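Local coordinates for fructose-2,6-bisphosphatase TIGAR B (Danio rerio, PDB 3E9D), which probably hydrolyses fructose-2,6-bisphosphate, and also fructose-1,6-bisphosphate, so lowering the signal for glycolysis and favouring the pentose phosphate pathway, at residues H50-F55 with V174-L179; L2-T7 with F223-H228. One frame throughout, in Å; residues are numbered along the deposited sequence.

Contact 1: residues H50-F55 with V174-L179; sequences HFTNVF and VPVHAL
The Phe51 ring turns its edge to the face of the His177 imidazole, a T-shaped pair with ring planes at 86° and centroids 5.0 Å apart. The His177 side chain starts with CB, 3.5 Å from His50 O. With CG anti to the backbone N (chi1 -163°), the imidazole lies alongside the Phe51 side chain, both pointing the same way. CG and CD2 then meet Phe51 CD1, CE1 of the imidazole lies nearest Phe51 CE1, and NE2, which is hydrogen-bonded to Thr7 OG1 of strand 2-10, comes 3.6 Å from Phe51 CE1. The Phe51 ring has a second neighbour: Leu179 CB sits over one of its faces as a CH-pi contact, 4.1 Å from the ring centroid.

Beyond the aromatic pair the two strands pair in parallel. His177 N gives a straight bond to Thr52 OG1 (3.1 Å, 166° at the hydrogen), and that hydroxyl in turn donates to Asn53 OD1, whereas the bonds from Thr52 N and Asn53 N to His177 O are both weak. Leu179 N to Asn53 O and Phe55 N to Leu179 O, each 2.8 Å, are the regular ladder. On the opposite face from Leu179, Ala178 CB meets the edge of the Phe55 ring at CE2, 4.0 Å away, and helix 125-146 packs against the Phe55 side chain. A water bridges His50 ND1 and Pro175 O. Parallel neighbours of this kind, flanked by helices, form the core of the mixed central sheet of the alpha/beta histidine phosphatase fold.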
loop_
_atom_site.group_PDB
_atom_site.type_symbol
_atom_site.label_atom_id
_atom_site.label_comp_id
_atom_site.label_asym_id
_atom_site.label_seq_id
_atom_site.Cartn_x
_atom_site.Cartn_y
_atom_site.Cartn_z
ATOM N N HIS A 50 14.703 -3.038 -8.369
ATOM C CA HIS A 50 15.461 -2.963 -7.126
ATOM C C HIS A 50 14.669 -2.176 -6.085
ATOM O O HIS A 50 14.482 -0.957 -6.199
ATOM C CB HIS A 50 16.840 -2.341 -7.363
ATOM C CG HIS A 50 17.699 -2.265 -6.138
ATOM N ND1 HIS A 50 18.661 -1.291 -5.967
ATOM C CD2 HIS A 50 17.739 -3.033 -5.022
ATOM C CE1 HIS A 50 19.259 -1.462 -4.801
ATOM N NE2 HIS A 50 18.719 -2.514 -4.207
ATOM N N PHE A 51 14.175 -2.883 -5.080
ATOM C CA PHE A 51 13.585 -2.229 -3.926
ATOM C C PHE A 51 14.684 -1.940 -2.918
ATOM O O PHE A 51 15.254 -2.854 -2.352
ATOM C CB PHE A 51 12.473 -3.094 -3.331
ATOM C CG PHE A 51 11.358 -3.385 -4.299
ATOM C CD1 PHE A 51 10.520 -2.356 -4.745
ATOM C CD2 PHE A 51 11.149 -4.682 -4.780
ATOM C CE1 PHE A 51 9.477 -2.613 -5.640
ATOM C CE2 PHE A 51 10.104 -4.962 -5.685
ATOM C CZ PHE A 51 9.266 -3.927 -6.114
ATOM N N THR A 52 15.003 -0.655 -2.742
ATOM C CA THR A 52 16.012 -0.210 -1.770
ATOM C C THR A 52 15.485 -0.312 -0.357
ATOM O O THR A 52 16.248 -0.367 0.604
ATOM C CB THR A 52 16.422 1.261 -2.035
ATOM O OG1 THR A 52 15.242 2.081 -2.087
ATOM C CG2 THR A 52 17.176 1.392 -3.376
ATOM N N ASN A 53 14.172 -0.333 -0.208
ATOM C CA ASN A 53 13.573 -0.349 1.116
ATOM C C ASN A 53 12.303 -1.159 1.071
ATOM O O ASN A 53 11.573 -1.092 0.085
ATOM C CB ASN A 53 13.218 1.078 1.542
ATOM C CG ASN A 53 14.426 1.997 1.576
ATOM O OD1 ASN A 53 14.802 2.590 0.558
ATOM N ND2 ASN A 53 15.054 2.094 2.737
ATOM N N VAL A 54 12.034 -1.922 2.131
ATOM C CA VAL A 54 10.827 -2.744 2.177
ATOM C C VAL A 54 10.140 -2.627 3.559
ATOM O O VAL A 54 10.780 -2.816 4.604
ATOM C CB VAL A 54 11.116 -4.229 1.881
ATOM C CG1 VAL A 54 9.821 -5.058 1.998
ATOM C CG2 VAL A 54 11.749 -4.425 0.507
ATOM N N PHE A 55 8.839 -2.357 3.538
ATOM C CA PHE A 55 8.039 -2.154 4.746
ATOM C C PHE A 55 6.821 -3.062 4.674
ATOM O O PHE A 55 6.138 -3.130 3.638
ATOM C CB PHE A 55 7.613 -0.688 4.874
ATOM C CG PHE A 55 8.768 0.270 4.775
ATOM C CD1 PHE A 55 9.592 0.480 5.865
ATOM C CD2 PHE A 55 9.074 0.895 3.567
ATOM C CE1 PHE A 55 10.702 1.325 5.773
ATOM C CE2 PHE A 55 10.186 1.752 3.461
ATOM C CZ PHE A 55 10.997 1.964 4.568
ATOM N N VAL A 174 13.901 6.241 -11.563
ATOM C CA VAL A 174 13.748 6.523 -10.138
ATOM C C VAL A 174 14.416 5.369 -9.374
ATOM O O VAL A 174 13.772 4.370 -9.079
ATOM C CB VAL A 174 12.258 6.715 -9.757
ATOM C CG1 VAL A 174 12.102 7.084 -8.283
ATOM C CG2 VAL A 174 11.602 7.787 -10.648
ATOM N N PRO A 175 15.727 5.487 -9.097
ATOM C CA PRO A 175 16.451 4.387 -8.453
ATOM C C PRO A 175 16.040 4.129 -6.999
ATOM O O PRO A 175 16.116 2.985 -6.542
ATOM C CB PRO A 175 17.927 4.832 -8.524
ATOM C CG PRO A 175 17.895 6.324 -8.725
ATOM C CD PRO A 175 16.623 6.598 -9.489
ATOM N N VAL A 176 15.595 5.157 -6.278
ATOM C CA VAL A 176 15.153 4.964 -4.897
ATOM C C VAL A 176 13.696 4.473 -4.895
ATOM O O VAL A 176 12.805 5.119 -5.441
ATOM C CB VAL A 176 15.345 6.244 -4.028
ATOM C CG1 VAL A 176 14.878 5.986 -2.601
ATOM C CG2 VAL A 176 16.822 6.667 -4.014
ATOM N N HIS A 177 13.458 3.303 -4.322
ATOM C CA HIS A 177 12.183 2.612 -4.559
ATOM C C HIS A 177 11.816 1.747 -3.371
ATOM O O HIS A 177 12.502 0.750 -3.081
ATOM C CB HIS A 177 12.283 1.742 -5.817
ATOM C CG HIS A 177 10.954 1.323 -6.381
ATOM N ND1 HIS A 177 10.750 1.144 -7.729
ATOM C CD2 HIS A 177 9.769 1.047 -5.782
ATOM C CE1 HIS A 177 9.494 0.783 -7.945
ATOM N NE2 HIS A 177 8.876 0.719 -6.778
ATOM N N ALA A 178 10.745 2.143 -2.680
ATOM C CA ALA A 178 10.257 1.417 -1.514
ATOM C C ALA A 178 9.124 0.471 -1.893
ATOM O O ALA A 178 8.298 0.799 -2.751
ATOM C CB ALA A 178 9.787 2.395 -0.438
ATOM N N LEU A 179 9.093 -0.697 -1.247
ATOM C CA LEU A 179 7.969 -1.634 -1.357
ATOM C C LEU A 179 7.192 -1.613 -0.059
ATOM O O LEU A 179 7.782 -1.621 1.015
ATOM C CB LEU A 179 8.480 -3.053 -1.631
ATOM C CG LEU A 179 7.469 -4.210 -1.656
ATOM C CD1 LEU A 179 6.506 -4.012 -2.845
ATOM C CD2 LEU A 179 8.228 -5.562 -1.786
HETATM O O HOH W 1 15.200 0.950 -7.982
HETATM O O HOH W 2 18.438 1.347 -6.956
#

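Contact 2: residues L2-T7 with F223-H228; sequences LTFALT and FIFTIH
An antiparallel strand pair adds the C-terminal part of the chain to the central sheet of the histidine phosphatase fold, joining 2-7 to 223-228. Leu2 with Ile227, Phe4 with Phe225 and Leu6 with Phe223 are hydrogen-bonded pairs, each closed by two backbone bonds; the two shortest are Ile227 N to Leu2 O and Leu6 N to Phe223 O, both 2.8 Å.

The face bearing these residues is apolar, and helix 125-146 packs on part of it through Leu139 and Phe140. Here the Phe4 ring, swung between its backbone N and carbonyl carbon (chi1 70°), leans across to Phe225, whose CB lies over one of its faces, 4.0 Å from the centroid. The two phenyl planes are nearly parallel, at 10°, but slid so far apart that they scarcely overlap. Toward one end Phe225 CE2 touches both CB and CD2 of Leu6, the latter at 3.7 Å; toward the other, Ile227 CG1 lies beside Leu2 CB.

On the other face the side chains of the non-hydrogen-bonded pairs meet. Ala5 CB takes Ile224 CD1 at 3.7 Å, and the hydroxyls of two threonines join in a hydrogen bond, Thr3 OG1 to Thr226 OG1, 3.2 Å long.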
loop_
_atom_site.group_PDB
_atom_site.type_symbol
_atom_site.label_atom_id
_atom_site.label_comp_id
_atom_site.label_asym_id
_atom_site.label_seq_id
_atom_site.Cartn_x
_atom_site.Cartn_y
_atom_site.Cartn_z
ATOM N N LEU A 2 14.461 14.877 -2.536
ATOM C CA LEU A 2 14.484 13.440 -2.790
ATOM C C LEU A 2 13.242 12.982 -3.547
ATOM O O LEU A 2 12.119 13.315 -3.169
ATOM C CB LEU A 2 14.634 12.621 -1.496
ATOM C CG LEU A 2 14.624 11.087 -1.683
ATOM C CD1 LEU A 2 15.882 10.593 -2.420
ATOM C CD2 LEU A 2 14.474 10.380 -0.340
ATOM N N THR A 3 13.460 12.230 -4.619
ATOM C CA THR A 3 12.380 11.607 -5.369
ATOM C C THR A 3 12.500 10.108 -5.185
ATOM O O THR A 3 13.576 9.550 -5.375
ATOM C CB THR A 3 12.467 11.928 -6.869
ATOM O OG1 THR A 3 12.239 13.321 -7.057
ATOM C CG2 THR A 3 11.403 11.127 -7.680
ATOM N N PHE A 4 11.397 9.460 -4.819
ATOM C CA PHE A 4 11.395 8.002 -4.672
ATOM C C PHE A 4 10.050 7.407 -5.087
ATOM O O PHE A 4 9.011 8.082 -5.009
ATOM C CB PHE A 4 11.790 7.572 -3.242
ATOM C CG PHE A 4 10.761 7.890 -2.182
ATOM C CD1 PHE A 4 9.767 6.964 -1.862
ATOM C CD2 PHE A 4 10.804 9.104 -1.488
ATOM C CE1 PHE A 4 8.800 7.251 -0.889
ATOM C CE2 PHE A 4 9.854 9.406 -0.490
ATOM C CZ PHE A 4 8.845 8.464 -0.192
ATOM N N ALA A 5 10.099 6.171 -5.576
ATOM C CA ALA A 5 8.910 5.423 -5.956
ATOM C C ALA A 5 8.428 4.613 -4.766
ATOM O O ALA A 5 9.237 4.139 -3.943
ATOM C CB ALA A 5 9.226 4.480 -7.125
ATOM N N LEU A 6 7.109 4.473 -4.662
ATOM C CA LEU A 6 6.518 3.617 -3.652
ATOM C C LEU A 6 5.585 2.619 -4.335
ATOM O O LEU A 6 4.578 3.027 -4.925
ATOM C CB LEU A 6 5.726 4.443 -2.626
ATOM C CG LEU A 6 4.973 3.602 -1.595
ATOM C CD1 LEU A 6 5.959 2.918 -0.654
ATOM C CD2 LEU A 6 3.972 4.450 -0.783
ATOM N N THR A 7 5.917 1.332 -4.243
ATOM C CA THR A 7 5.045 0.278 -4.771
ATOM C C THR A 7 4.290 -0.333 -3.619
ATOM O O THR A 7 4.890 -0.708 -2.611
ATOM C CB THR A 7 5.851 -0.809 -5.506
ATOM O OG1 THR A 7 6.483 -0.219 -6.649
ATOM C CG2 THR A 7 4.950 -1.975 -5.955
ATOM N N PHE A 223 3.006 5.085 -6.571
ATOM C CA PHE A 223 3.075 6.537 -6.496
ATOM C C PHE A 223 4.549 6.934 -6.505
ATOM O O PHE A 223 5.398 6.190 -6.009
ATOM C CB PHE A 223 2.428 7.082 -5.199
ATOM C CG PHE A 223 0.928 6.917 -5.147
ATOM C CD1 PHE A 223 0.093 7.986 -5.460
ATOM C CD2 PHE A 223 0.353 5.695 -4.781
ATOM C CE1 PHE A 223 -1.308 7.844 -5.432
ATOM C CE2 PHE A 223 -1.046 5.541 -4.735
ATOM C CZ PHE A 223 -1.876 6.632 -5.067
ATOM N N ILE A 224 4.835 8.098 -7.089
ATOM C CA ILE A 224 6.142 8.712 -7.002
ATOM C C ILE A 224 6.033 9.946 -6.100
ATOM O O ILE A 224 5.168 10.825 -6.327
ATOM C CB ILE A 224 6.659 9.161 -8.401
ATOM C CG1 ILE A 224 6.441 8.072 -9.477
ATOM C CG2 ILE A 224 8.138 9.600 -8.308
ATOM C CD1 ILE A 224 7.073 6.707 -9.143
ATOM N N PHE A 225 6.904 10.011 -5.091
ATOM C CA PHE A 225 6.923 11.125 -4.134
ATOM C C PHE A 225 8.146 12.000 -4.363
ATOM O O PHE A 225 9.250 11.504 -4.608
ATOM C CB PHE A 225 7.024 10.592 -2.703
ATOM C CG PHE A 225 5.793 9.884 -2.220
ATOM C CD1 PHE A 225 4.883 10.549 -1.396
ATOM C CD2 PHE A 225 5.541 8.559 -2.575
ATOM C CE1 PHE A 225 3.742 9.899 -0.912
ATOM C CE2 PHE A 225 4.381 7.904 -2.125
ATOM C CZ PHE A 225 3.489 8.570 -1.282
ATOM N N THR A 226 7.951 13.306 -4.278
ATOM C CA THR A 226 9.081 14.218 -4.171
ATOM C C THR A 226 8.956 14.927 -2.833
ATOM O O THR A 226 7.910 15.517 -2.531
ATOM C CB THR A 226 9.116 15.225 -5.326
ATOM O OG1 THR A 226 9.349 14.510 -6.548
ATOM C CG2 THR A 226 10.233 16.239 -5.118
ATOM N N ILE A 227 10.012 14.843 -2.032
ATOM C CA ILE A 227 9.990 15.395 -0.686
ATOM C C ILE A 227 11.063 16.479 -0.512
ATOM O O ILE A 227 12.170 16.366 -1.074
ATOM C CB ILE A 227 10.069 14.309 0.416
ATOM C CG1 ILE A 227 11.356 13.497 0.319
ATOM C CG2 ILE A 227 8.829 13.343 0.355
ATOM C CD1 ILE A 227 11.605 12.577 1.568
ATOM N N HIS A 228 10.687 17.507 0.261
ATOM C CA HIS A 228 11.503 18.671 0.614
ATOM C C HIS A 228 11.611 18.775 2.134
ATOM O O HIS A 228 10.716 18.360 2.860
ATOM C CB HIS A 228 10.850 19.980 0.104
ATOM C CG HIS A 228 10.984 20.200 -1.373
ATOM N ND1 HIS A 228 11.131 21.458 -1.930
ATOM C CD2 HIS A 228 10.971 19.327 -2.417
ATOM C CE1 HIS A 228 11.215 21.346 -3.248
ATOM N NE2 HIS A 228 11.130 20.063 -3.568
#

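How the contacts relate
A single mixed sheet carries both contacts, their centres about 10 Å apart, and shows how sheet order can differ from chain order. Strands 177-182 and 2-10 are direct neighbours, so each contact is one step outward from this shared seam. Across it, His177 NE2 and Thr7 OG1 lie 2.6 Å apart and Ala178 N and Ala5 O 2.8 Å apart, both probable hydrogen bonds; along the chain, contact 1 is nested within the loop that contact 2 closes. Contact 1 lies nearer the catalytic residues: the Leu179 side chain is about 11 Å from that of the phosphohistidine residue His11, whereas contact 2 is away from them, its Phe223 side chain about 10 Å from a bound potassium ion.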